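Local atomic coordinates of glycoside hydrolase family 31 (Trueperella pyogenes, PDB entry 5I0F), a protein that degrades cycloalternan, a cyclic glucose oligosaccharide, probably by hydrolysing its alpha-glucosidic links through a covalent glycosyl-enzyme intermediate. Residues A[297-302]-A[322-327]; A[311-316]-A[603-608]; A[327-332]-A[382-387]. All coordinates share one frame; numbering follows the deposited sequence.

Interaction 1 of 3, residues A[297-302]-A[322-327]. With GLC (alpha-D-glucopyranose), chain C.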
loop_
_atom_site.group_PDB
_atom_site.type_symbol
_atom_site.label_atom_id
_atom_site.label_comp_id
_atom_site.label_asym_id
_atom_site.label_seq_id
_atom_site.Cartn_x
_atom_site.Cartn_y
_atom_site.Cartn_z
ATOM N N LEU A 297 14.374 11.529 13.972
ATOM C CA LEU A 297 13.666 10.303 14.369
ATOM C C LEU A 297 12.169 10.575 14.585
ATOM O O LEU A 297 11.780 11.563 15.250
ATOM C CB LEU A 297 14.293 9.715 15.633
ATOM C CG LEU A 297 13.661 8.444 16.202
ATOM C CD1 LEU A 297 13.701 7.328 15.184
ATOM C CD2 LEU A 297 14.401 8.038 17.465
ATOM N N TRP A 298 11.345 9.706 14.013
ATOM C CA TRP A 298 9.903 9.718 14.234
ATOM C C TRP A 298 9.566 8.708 15.341
ATOM O O TRP A 298 9.935 7.530 15.228
ATOM C CB TRP A 298 9.141 9.303 12.982
ATOM C CG TRP A 298 9.159 10.277 11.847
ATOM C CD1 TRP A 298 10.230 10.973 11.360
ATOM C CD2 TRP A 298 8.040 10.649 11.051
ATOM N NE1 TRP A 298 9.846 11.764 10.305
ATOM C CE2 TRP A 298 8.500 11.583 10.093
ATOM C CE3 TRP A 298 6.695 10.277 11.049
ATOM C CZ2 TRP A 298 7.651 12.170 9.149
ATOM C CZ3 TRP A 298 5.836 10.851 10.098
ATOM C CH2 TRP A 298 6.322 11.780 9.156
ATOM N N ALA A 299 8.861 9.167 16.370
ATOM C CA ALA A 299 8.384 8.301 17.469
ATOM C C ALA A 299 6.894 8.007 17.294
ATOM O O ALA A 299 6.119 8.916 17.030
ATOM C CB ALA A 299 8.599 9.013 18.766
ATOM N N SER A 300 6.489 6.755 17.472
ATOM C CA SER A 300 5.081 6.359 17.317
ATOM C C SER A 300 4.790 5.123 18.182
ATOM O O SER A 300 5.682 4.312 18.466
ATOM C CB SER A 300 4.796 6.070 15.850
ATOM O OG SER A 300 3.449 5.662 15.619
ATOM N N GLY A 301 3.540 5.003 18.589
ATOM C CA GLY A 301 3.075 3.839 19.334
ATOM C C GLY A 301 1.574 3.900 19.460
ATOM O O GLY A 301 1.036 4.865 20.020
ATOM N N ASN A 302 0.871 2.898 18.946
ATOM C CA ASN A 302 -0.588 2.969 18.968
ATOM C C ASN A 302 -1.184 3.081 20.392
ATOM O O ASN A 302 -2.261 3.656 20.558
ATOM C CB ASN A 302 -1.227 1.804 18.207
ATOM C CG ASN A 302 -2.739 1.960 18.098
ATOM O OD1 ASN A 302 -3.501 1.435 18.941
ATOM N ND2 ASN A 302 -3.182 2.719 17.119
ATOM N N ILE A 322 18.052 10.977 23.281
ATOM C CA ILE A 322 17.707 10.354 22.003
ATOM C C ILE A 322 16.664 11.287 21.392
ATOM O O ILE A 322 15.486 11.147 21.674
ATOM C CB ILE A 322 17.186 8.895 22.196
ATOM C CG1 ILE A 322 18.303 8.044 22.810
ATOM C CG2 ILE A 322 16.751 8.271 20.875
ATOM C CD1 ILE A 322 17.845 6.757 23.463
ATOM N N PRO A 323 17.116 12.304 20.638
ATOM C CA PRO A 323 16.169 13.308 20.172
ATOM C C PRO A 323 15.188 12.759 19.141
ATOM O O PRO A 323 15.525 11.848 18.351
ATOM C CB PRO A 323 17.059 14.402 19.554
ATOM C CG PRO A 323 18.362 13.719 19.268
ATOM C CD PRO A 323 18.518 12.658 20.312
ATOM N N VAL A 324 13.984 13.308 19.174
ATOM C CA VAL A 324 12.959 12.998 18.194
ATOM C C VAL A 324 12.563 14.290 17.519
ATOM O O VAL A 324 12.566 15.356 18.164
ATOM C CB VAL A 324 11.743 12.276 18.811
ATOM C CG1 VAL A 324 12.102 10.852 19.148
ATOM C CG2 VAL A 324 11.238 12.950 20.073
ATOM N N SER A 325 12.261 14.211 16.226
ATOM C CA SER A 325 11.730 15.358 15.482
ATOM C C SER A 325 10.218 15.328 15.242
ATOM O O SER A 325 9.622 16.363 14.973
ATOM C CB SER A 325 12.514 15.577 14.172
ATOM O OG SER A 325 12.186 14.581 13.213
ATOM N N VAL A 326 9.604 14.160 15.370
ATOM C CA VAL A 326 8.184 13.972 15.032
ATOM C C VAL A 326 7.601 12.945 16.000
ATOM O O VAL A 326 8.223 11.904 16.270
ATOM C CB VAL A 326 7.975 13.442 13.581
ATOM C CG1 VAL A 326 6.486 13.246 13.278
ATOM C CG2 VAL A 326 8.566 14.376 12.538
ATOM N N VAL A 327 6.401 13.230 16.492
ATOM C CA VAL A 327 5.603 12.235 17.201
ATOM C C VAL A 327 4.303 12.027 16.446
ATOM O O VAL A 327 3.631 13.001 16.076
ATOM C CB VAL A 327 5.384 12.589 18.689
ATOM C CG1 VAL A 327 4.634 13.903 18.880
ATOM C CG2 VAL A 327 4.682 11.424 19.411
HETATM C C1 GLC C . -5.522 0.987 15.004
HETATM C C2 GLC C . -6.803 0.143 15.110
HETATM C C3 GLC C . -8.039 0.955 14.742
HETATM C C4 GLC C . -8.058 2.268 15.516
HETATM C C5 GLC C . -6.763 3.037 15.261
HETATM C C6 GLC C . -6.710 4.369 16.002
HETATM O O2 GLC C . -6.724 -1.003 14.253
HETATM O O3 GLC C . -9.224 0.190 15.008
HETATM O O4 GLC C . -9.190 3.049 15.103
HETATM O O5 GLC C . -5.661 2.233 15.692
HETATM O O6 GLC C . -6.709 4.152 17.408
HETATM O O HOH W 1 15.939 13.034 15.802
#
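The carbonyl oxygen of Leu297 is gripped by two successive amides of the neighbouring segment: Ser325 N lies 2.9 Å from Leu297 O, while Val326 N makes a weak, longer bond to the same atom. One step further on, Ala299 N donates to Val326 O over 2.8 Å; the strands pair in parallel, Trp298 beside Val326 and Ala299 beside Val327. A water bridges the two segments, accepting from Leu297 N and donating to Pro323 O.

On the Trp298 side of the sheet, Val326 lies alongside the indole and points the same way. With its CG1 anti to the backbone N (chi1 179°), both methyls reach the ring: CG2 sits over the five-membered ring, 3.7 Å from its centroid, and CG1 stands 3.7 Å from CE3 of Trp298. The indole is further held by a bond from its NE1 to the carbonyl of Ile294. On the other side, Ala299 CB packs against Val324 CG1. Beyond the strand, Asn302 ND2 donates to Glu330 OE1 and to O5 of the alpha-D-glucopyranose unit of the bound glycan, the latter 2.9 Å away. This is the first beta-alpha-beta unit of a TIM barrel, with its sugar site at the C-terminal ends of the barrel strands.

Interaction 2 of 3, residues A[311-316]-A[603-608]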
loop_
_atom_site.group_PDB
_atom_site.type_symbol
_atom_site.label_atom_id
_atom_site.label_comp_id
_atom_site.label_asym_id
_atom_site.label_seq_id
_atom_site.Cartn_x
_atom_site.Cartn_y
_atom_site.Cartn_z
ATOM N N MET A 311 3.407 12.448 26.471
ATOM C CA MET A 311 4.394 13.311 27.086
ATOM C C MET A 311 5.430 12.526 27.883
ATOM O O MET A 311 6.586 12.926 27.906
ATOM C CB MET A 311 3.709 14.367 27.946
ATOM C CG MET A 311 2.888 15.347 27.134
ATOM S SD MET A 311 3.815 16.246 25.868
ATOM C CE MET A 311 4.806 17.339 26.873
ATOM N N GLU A 312 5.027 11.416 28.509
ATOM C CA GLU A 312 5.973 10.531 29.208
ATOM C C GLU A 312 7.099 10.051 28.264
ATOM O O GLU A 312 8.288 10.038 28.636
ATOM C CB GLU A 312 5.244 9.321 29.838
ATOM C CG GLU A 312 6.168 8.208 30.358
ATOM C CD GLU A 312 5.444 6.983 30.915
ATOM O OE1 GLU A 312 4.257 6.747 30.582
ATOM O OE2 GLU A 312 6.087 6.219 31.691
ATOM N N GLN A 313 6.719 9.654 27.056
ATOM C CA GLN A 313 7.679 9.194 26.078
ATOM C C GLN A 313 8.553 10.313 25.513
ATOM O O GLN A 313 9.755 10.110 25.347
ATOM C CB GLN A 313 6.976 8.424 24.967
ATOM C CG GLN A 313 6.271 7.156 25.484
ATOM C CD GLN A 313 7.171 6.214 26.247
ATOM O OE1 GLN A 313 8.378 6.080 25.975
ATOM N NE2 GLN A 313 6.595 5.567 27.246
ATOM N N MET A 314 7.965 11.496 25.298
ATOM C CA MET A 314 8.749 12.653 24.850
ATOM C C MET A 314 9.744 13.077 25.944
ATOM O O MET A 314 10.904 13.362 25.649
ATOM C CB MET A 314 7.851 13.816 24.438
ATOM C CG MET A 314 6.878 13.502 23.298
ATOM S SD MET A 314 7.696 12.992 21.782
ATOM C CE MET A 314 7.673 11.217 21.956
ATOM N N ASP A 315 9.314 13.073 27.206
ATOM C CA ASP A 315 10.236 13.387 28.315
ATOM C C ASP A 315 11.347 12.317 28.399
ATOM O O ASP A 315 12.500 12.643 28.654
ATOM C CB ASP A 315 9.515 13.502 29.666
ATOM C CG ASP A 315 8.556 14.688 29.743
ATOM O OD1 ASP A 315 8.594 15.619 28.872
ATOM O OD2 ASP A 315 7.740 14.695 30.697
ATOM N N ARG A 316 11.008 11.056 28.152
ATOM C CA ARG A 316 12.024 9.995 28.195
ATOM C C ARG A 316 13.067 10.162 27.080
ATOM O O ARG A 316 14.258 10.059 27.340
ATOM C CB ARG A 316 11.394 8.612 28.197
ATOM C CG ARG A 316 12.368 7.468 28.456
ATOM C CD ARG A 316 12.871 7.429 29.885
ATOM N NE ARG A 316 13.772 6.299 30.119
ATOM C CZ ARG A 316 13.401 5.066 30.474
ATOM N NH1 ARG A 316 14.331 4.134 30.645
ATOM N NH2 ARG A 316 12.121 4.745 30.675
ATOM N N ASP A 603 5.631 -1.350 23.099
ATOM C CA ASP A 603 6.293 -0.216 22.461
ATOM C C ASP A 603 7.646 -0.654 21.872
ATOM O O ASP A 603 8.352 -1.465 22.491
ATOM C CB ASP A 603 6.551 0.936 23.459
ATOM C CG ASP A 603 5.263 1.537 24.066
ATOM O OD1 ASP A 603 4.125 1.099 23.704
ATOM O OD2 ASP A 603 5.395 2.486 24.893
ATOM N N ARG A 604 7.999 -0.071 20.717
ATOM C CA ARG A 604 9.298 -0.246 20.079
ATOM C C ARG A 604 10.272 0.880 20.437
ATOM O O ARG A 604 11.218 1.189 19.685
ATOM C CB ARG A 604 9.154 -0.378 18.563
ATOM C CG ARG A 604 9.060 -1.823 18.086
ATOM C CD ARG A 604 7.806 -2.511 18.592
ATOM N NE ARG A 604 7.597 -3.761 17.874
ATOM C CZ ARG A 604 6.841 -4.788 18.271
ATOM N NH1 ARG A 604 6.189 -4.781 19.442
ATOM N NH2 ARG A 604 6.754 -5.848 17.492
ATOM N N THR A 605 10.048 1.481 21.598
ATOM C CA THR A 605 11.006 2.435 22.144
ATOM C C THR A 605 12.296 1.709 22.534
ATOM O O THR A 605 12.258 0.545 22.888
ATOM C CB THR A 605 10.465 3.114 23.396
ATOM O OG1 THR A 605 10.105 2.105 24.363
ATOM C CG2 THR A 605 9.247 3.988 23.056
ATOM N N PRO A 606 13.437 2.407 22.510
ATOM C CA PRO A 606 14.682 1.741 22.868
ATOM C C PRO A 606 14.680 1.169 24.277
ATOM O O PRO A 606 15.180 0.052 24.502
ATOM C CB PRO A 606 15.719 2.861 22.708
ATOM C CG PRO A 606 15.158 3.738 21.637
ATOM C CD PRO A 606 13.674 3.724 21.880
ATOM N N TRP A 607 14.058 1.905 25.195
ATOM C CA TRP A 607 13.939 1.503 26.614
ATOM C C TRP A 607 13.008 0.314 26.842
ATOM O O TRP A 607 13.350 -0.579 27.629
ATOM C CB TRP A 607 13.566 2.695 27.545
ATOM C CG TRP A 607 12.596 3.684 26.975
ATOM C CD1 TRP A 607 11.244 3.700 27.141
ATOM C CD2 TRP A 607 12.905 4.768 26.101
ATOM N NE1 TRP A 607 10.699 4.729 26.430
ATOM C CE2 TRP A 607 11.701 5.410 25.792
ATOM C CE3 TRP A 607 14.098 5.278 25.578
ATOM C CZ2 TRP A 607 11.645 6.523 24.959
ATOM C CZ3 TRP A 607 14.051 6.368 24.766
ATOM C CH2 TRP A 607 12.833 6.994 24.472
ATOM N N ASN A 608 11.837 0.282 26.195
ATOM C CA ASN A 608 10.964 -0.891 26.352
ATOM C C ASN A 608 11.591 -2.157 25.758
ATOM O O ASN A 608 11.579 -3.231 26.392
ATOM C CB ASN A 608 9.576 -0.685 25.755
ATOM C CG ASN A 608 8.631 -1.814 26.127
ATOM O OD1 ASN A 608 8.479 -2.138 27.314
ATOM N ND2 ASN A 608 8.032 -2.454 25.127
#
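Trp607 is held from two directions, at its edge by Gln313 and across one face by Arg316. The indole NE1 donates to Gln313 OE1 over 2.7 Å, and the oxygen lies in the ring plane. Gln313 manages this by bending at chi2 (-55°), which brings its amide to the indole edge, where it lies nearly coplanar with the ring, 15° between the planes. Thr605 CG2 lies 3.7 Å from Gln313 OE1.

Arg316 runs past the indole in the opposite direction. Its CG is anti to the backbone N and comes down over the ring, 3.6 Å from the centroid of the six-membered ring of Trp607. The chain then bends at chi2, which lays the guanidinium over the CB–CG side of the five-membered ring, off its centre and at 22° to the indole, a cation-pi stack with Arg316 CZ 4.3 Å from that centroid. A salt bridge from NE to Glu320 helps fix the group's rotation. Thr605 CB and Pro606 CD back the opposite face of the indole, and Thr605 also caps its own helix, OG1 accepting from Asn608 N at 3.1 Å.

The contact thus joins helix 307-320 to the start of helix 606-613, with Ile619 of helix 617-646 touching Trp607 and Tyr590 of strand 587-590 touching Thr605.

Interaction 3 of 3, residues A[327-332]-A[382-387]. With BGC (beta-D-glucopyranose), chain B; GLC (alpha-D-glucopyranose), chain C.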
loop_
_atom_site.group_PDB
_atom_site.type_symbol
_atom_site.label_atom_id
_atom_site.label_comp_id
_atom_site.label_asym_id
_atom_site.label_seq_id
_atom_site.Cartn_x
_atom_site.Cartn_y
_atom_site.Cartn_z
ATOM N N VAL A 327 6.401 13.230 16.492
ATOM C CA VAL A 327 5.603 12.235 17.201
ATOM C C VAL A 327 4.303 12.027 16.446
ATOM O O VAL A 327 3.631 13.001 16.076
ATOM C CB VAL A 327 5.384 12.589 18.689
ATOM C CG1 VAL A 327 4.634 13.903 18.880
ATOM C CG2 VAL A 327 4.682 11.424 19.411
ATOM N N VAL A 328 4.007 10.766 16.132
ATOM C CA VAL A 328 2.719 10.373 15.563
ATOM C C VAL A 328 1.820 9.897 16.706
ATOM O O VAL A 328 2.258 9.103 17.545
ATOM C CB VAL A 328 2.904 9.230 14.522
ATOM C CG1 VAL A 328 1.569 8.864 13.878
ATOM C CG2 VAL A 328 3.923 9.654 13.461
ATOM N N ILE A 329 0.573 10.384 16.745
ATOM C CA ILE A 329 -0.425 9.927 17.691
ATOM C C ILE A 329 -1.552 9.320 16.875
ATOM O O ILE A 329 -2.137 10.000 16.019
ATOM C CB ILE A 329 -0.963 11.087 18.581
ATOM C CG1 ILE A 329 0.199 11.931 19.131
ATOM C CG2 ILE A 329 -1.824 10.518 19.707
ATOM C CD1 ILE A 329 -0.217 13.195 19.855
ATOM N N GLU A 330 -1.815 8.034 17.117
ATOM C CA GLU A 330 -2.851 7.292 16.418
ATOM C C GLU A 330 -4.145 7.251 17.176
ATOM O O GLU A 330 -5.197 7.574 16.617
ATOM C CB GLU A 330 -2.370 5.859 16.109
ATOM C CG GLU A 330 -1.186 5.843 15.186
ATOM C CD GLU A 330 -0.976 4.505 14.507
ATOM O OE1 GLU A 330 -1.265 3.442 15.146
ATOM O OE2 GLU A 330 -0.500 4.534 13.342
ATOM N N ALA A 331 -4.060 6.876 18.449
ATOM C CA ALA A 331 -5.219 6.774 19.331
ATOM C C ALA A 331 -5.398 8.098 20.086
ATOM O O ALA A 331 -5.170 8.168 21.278
ATOM C CB ALA A 331 -5.039 5.615 20.305
ATOM N N TRP A 332 -5.787 9.130 19.347
ATOM C CA TRP A 332 -6.026 10.477 19.855
ATOM C C TRP A 332 -7.508 10.824 19.960
ATOM O O TRP A 332 -7.887 11.710 20.744
ATOM C CB TRP A 332 -5.339 11.529 18.945
ATOM C CG TRP A 332 -5.840 11.595 17.558
ATOM C CD1 TRP A 332 -5.438 10.839 16.504
ATOM C CD2 TRP A 332 -6.880 12.447 17.069
ATOM N NE1 TRP A 332 -6.164 11.163 15.381
ATOM C CE2 TRP A 332 -7.054 12.150 15.695
ATOM C CE3 TRP A 332 -7.676 13.427 17.653
ATOM C CZ2 TRP A 332 -7.985 12.816 14.887
ATOM C CZ3 TRP A 332 -8.622 14.101 16.841
ATOM C CH2 TRP A 332 -8.752 13.788 15.478
ATOM N N ILE A 382 9.622 19.484 18.307
ATOM C CA ILE A 382 8.955 18.237 17.931
ATOM C C ILE A 382 7.652 18.596 17.218
ATOM O O ILE A 382 6.835 19.357 17.757
ATOM C CB ILE A 382 8.656 17.370 19.181
ATOM C CG1 ILE A 382 9.960 17.016 19.913
ATOM C CG2 ILE A 382 7.934 16.085 18.797
ATOM C CD1 ILE A 382 9.763 16.417 21.292
ATOM N N ARG A 383 7.445 18.013 16.036
ATOM C CA ARG A 383 6.189 18.193 15.286
ATOM C C ARG A 383 5.204 17.061 15.587
ATOM O O ARG A 383 5.607 15.987 16.018
ATOM C CB ARG A 383 6.467 18.316 13.793
ATOM C CG ARG A 383 6.860 19.721 13.363
ATOM C CD ARG A 383 8.284 20.088 13.734
ATOM N NE ARG A 383 8.621 21.425 13.213
ATOM C CZ ARG A 383 9.830 21.981 13.276
ATOM N NH1 ARG A 383 10.856 21.337 13.818
ATOM N NH2 ARG A 383 10.019 23.198 12.776
ATOM N N VAL A 384 3.911 17.326 15.374
ATOM C CA VAL A 384 2.851 16.403 15.801
ATOM C C VAL A 384 2.009 15.976 14.600
ATOM O O VAL A 384 1.496 16.817 13.860
ATOM C CB VAL A 384 1.954 17.051 16.896
ATOM C CG1 VAL A 384 0.824 16.109 17.321
ATOM C CG2 VAL A 384 2.788 17.458 18.105
ATOM N N ILE A 385 1.896 14.662 14.393
ATOM C CA ILE A 385 1.125 14.081 13.281
ATOM C C ILE A 385 -0.049 13.259 13.847
ATOM O O ILE A 385 0.165 12.456 14.739
ATOM C CB ILE A 385 2.027 13.135 12.446
ATOM C CG1 ILE A 385 3.289 13.855 11.940
ATOM C CG2 ILE A 385 1.262 12.470 11.309
ATOM C CD1 ILE A 385 3.084 14.873 10.875
ATOM N N LEU A 386 -1.267 13.438 13.318
ATOM C CA LEU A 386 -2.428 12.670 13.753
ATOM C C LEU A 386 -2.898 11.687 12.692
ATOM O O LEU A 386 -2.936 12.012 11.491
ATOM C CB LEU A 386 -3.600 13.593 14.094
ATOM C CG LEU A 386 -3.359 14.660 15.163
ATOM C CD1 LEU A 386 -4.656 15.403 15.470
ATOM C CD2 LEU A 386 -2.779 14.058 16.437
ATOM N N TRP A 387 -3.334 10.522 13.160
ATOM C CA TRP A 387 -3.818 9.434 12.310
ATOM C C TRP A 387 -5.215 9.693 11.766
ATOM O O TRP A 387 -6.058 10.290 12.444
ATOM C CB TRP A 387 -3.839 8.166 13.152
ATOM C CG TRP A 387 -4.177 6.854 12.496
ATOM C CD1 TRP A 387 -3.292 5.947 12.010
ATOM C CD2 TRP A 387 -5.472 6.263 12.349
ATOM N NE1 TRP A 387 -3.958 4.832 11.561
ATOM C CE2 TRP A 387 -5.291 5.003 11.745
ATOM C CE3 TRP A 387 -6.764 6.677 12.662
ATOM C CZ2 TRP A 387 -6.359 4.149 11.431
ATOM C CZ3 TRP A 387 -7.821 5.837 12.368
ATOM C CH2 TRP A 387 -7.610 4.578 11.758
HETATM C C2 BGC B . -1.456 1.022 10.058
HETATM C C3 BGC B . -0.765 0.830 11.420
HETATM C C4 BGC B . -1.605 1.493 12.507
HETATM C C5 BGC B . -3.048 0.965 12.488
HETATM C C6 BGC B . -3.896 1.794 13.443
HETATM C C1 BGC B . -2.941 1.468 10.033
HETATM O O2 BGC B . -0.943 0.305 8.917
HETATM O O3 BGC B . 0.559 1.368 11.384
HETATM O O4 BGC B . -1.018 1.267 13.803
HETATM O O5 BGC B . -3.665 0.975 11.174
HETATM O O6 BGC B . -5.185 1.198 13.624
HETATM C C1 GLC C . -5.522 0.987 15.004
HETATM C C2 GLC C . -6.803 0.143 15.110
HETATM C C3 GLC C . -8.039 0.955 14.742
HETATM C C4 GLC C . -8.058 2.268 15.516
HETATM C C5 GLC C . -6.763 3.037 15.261
HETATM C C6 GLC C . -6.710 4.369 16.002
HETATM O O2 GLC C . -6.724 -1.003 14.253
HETATM O O3 GLC C . -9.224 0.190 15.008
HETATM O O4 GLC C . -9.190 3.049 15.103
HETATM O O5 GLC C . -5.661 2.233 15.692
HETATM O O6 GLC C . -6.709 4.152 17.408
#
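Glu330 and Trp387 meet where strand 326-329 ends, beside Trp387 on the neighbouring strand, and the glutamate can be followed outward from its root. Its CB rests 4.0 Å from Trp387 CB; CG, anti to the carbonyl carbon (chi1 -63°), passes CD1 of the indole at 3.8 Å. The chain stays extended, carrying the carboxylate alongside the indole to the sugar: CD lies 3.3 Å from O4 of the beta-D-glucopyranose, OE1 accepts from that O4 over 2.6 Å, and OE2 comes within 3.4 Å of Trp387 CD1. Asn302 also donates to OE1 and Lys465 forms a salt bridge with OE2, so both carboxylate oxygens are held. The indole of Trp387 offers one face to C5 of the alpha-D-glucopyranose, and its NE1 is bonded to Asp467.

Behind this lies a parallel ladder, with Ile329 N to Ile385 O at 2.9 Å among its rungs. Trp332 folds back from the turn centred on Ala331 onto the second strand. Its NE1 donates in plane to a lone pair of Trp387 O, 3.1 Å away, while Leu386 CD1 sits over its six-membered ring, 4.0 Å from the centroid. Sugar-binding residues gathered at the C-terminal ends of parallel strands are the hallmark of a TIM-barrel glycosidase pocket.

In the fold
Strand 326-329 is common to interactions 1 and 3, whose centres lie about 9 Å apart and which share Val327; together they join the first three strands of the eight-stranded parallel barrel. Along the chain interaction 1 closes before interaction 3 opens, and interaction 2 reaches from the helix after the first strand to the segment after the last, enclosing interaction 3 and alternating with interaction 1. Interaction 2 lies outside the barrel wall, its centre about 9 Å from that of interaction 1 and about 14 Å from that of interaction 3. Met314, on a segment of interaction 2, packs on Ala299, Val324, Val327 and Ile382 of the other two. At the sugar end, Asn302 and Glu330 unite interactions 1 and 3 in one glycan pocket.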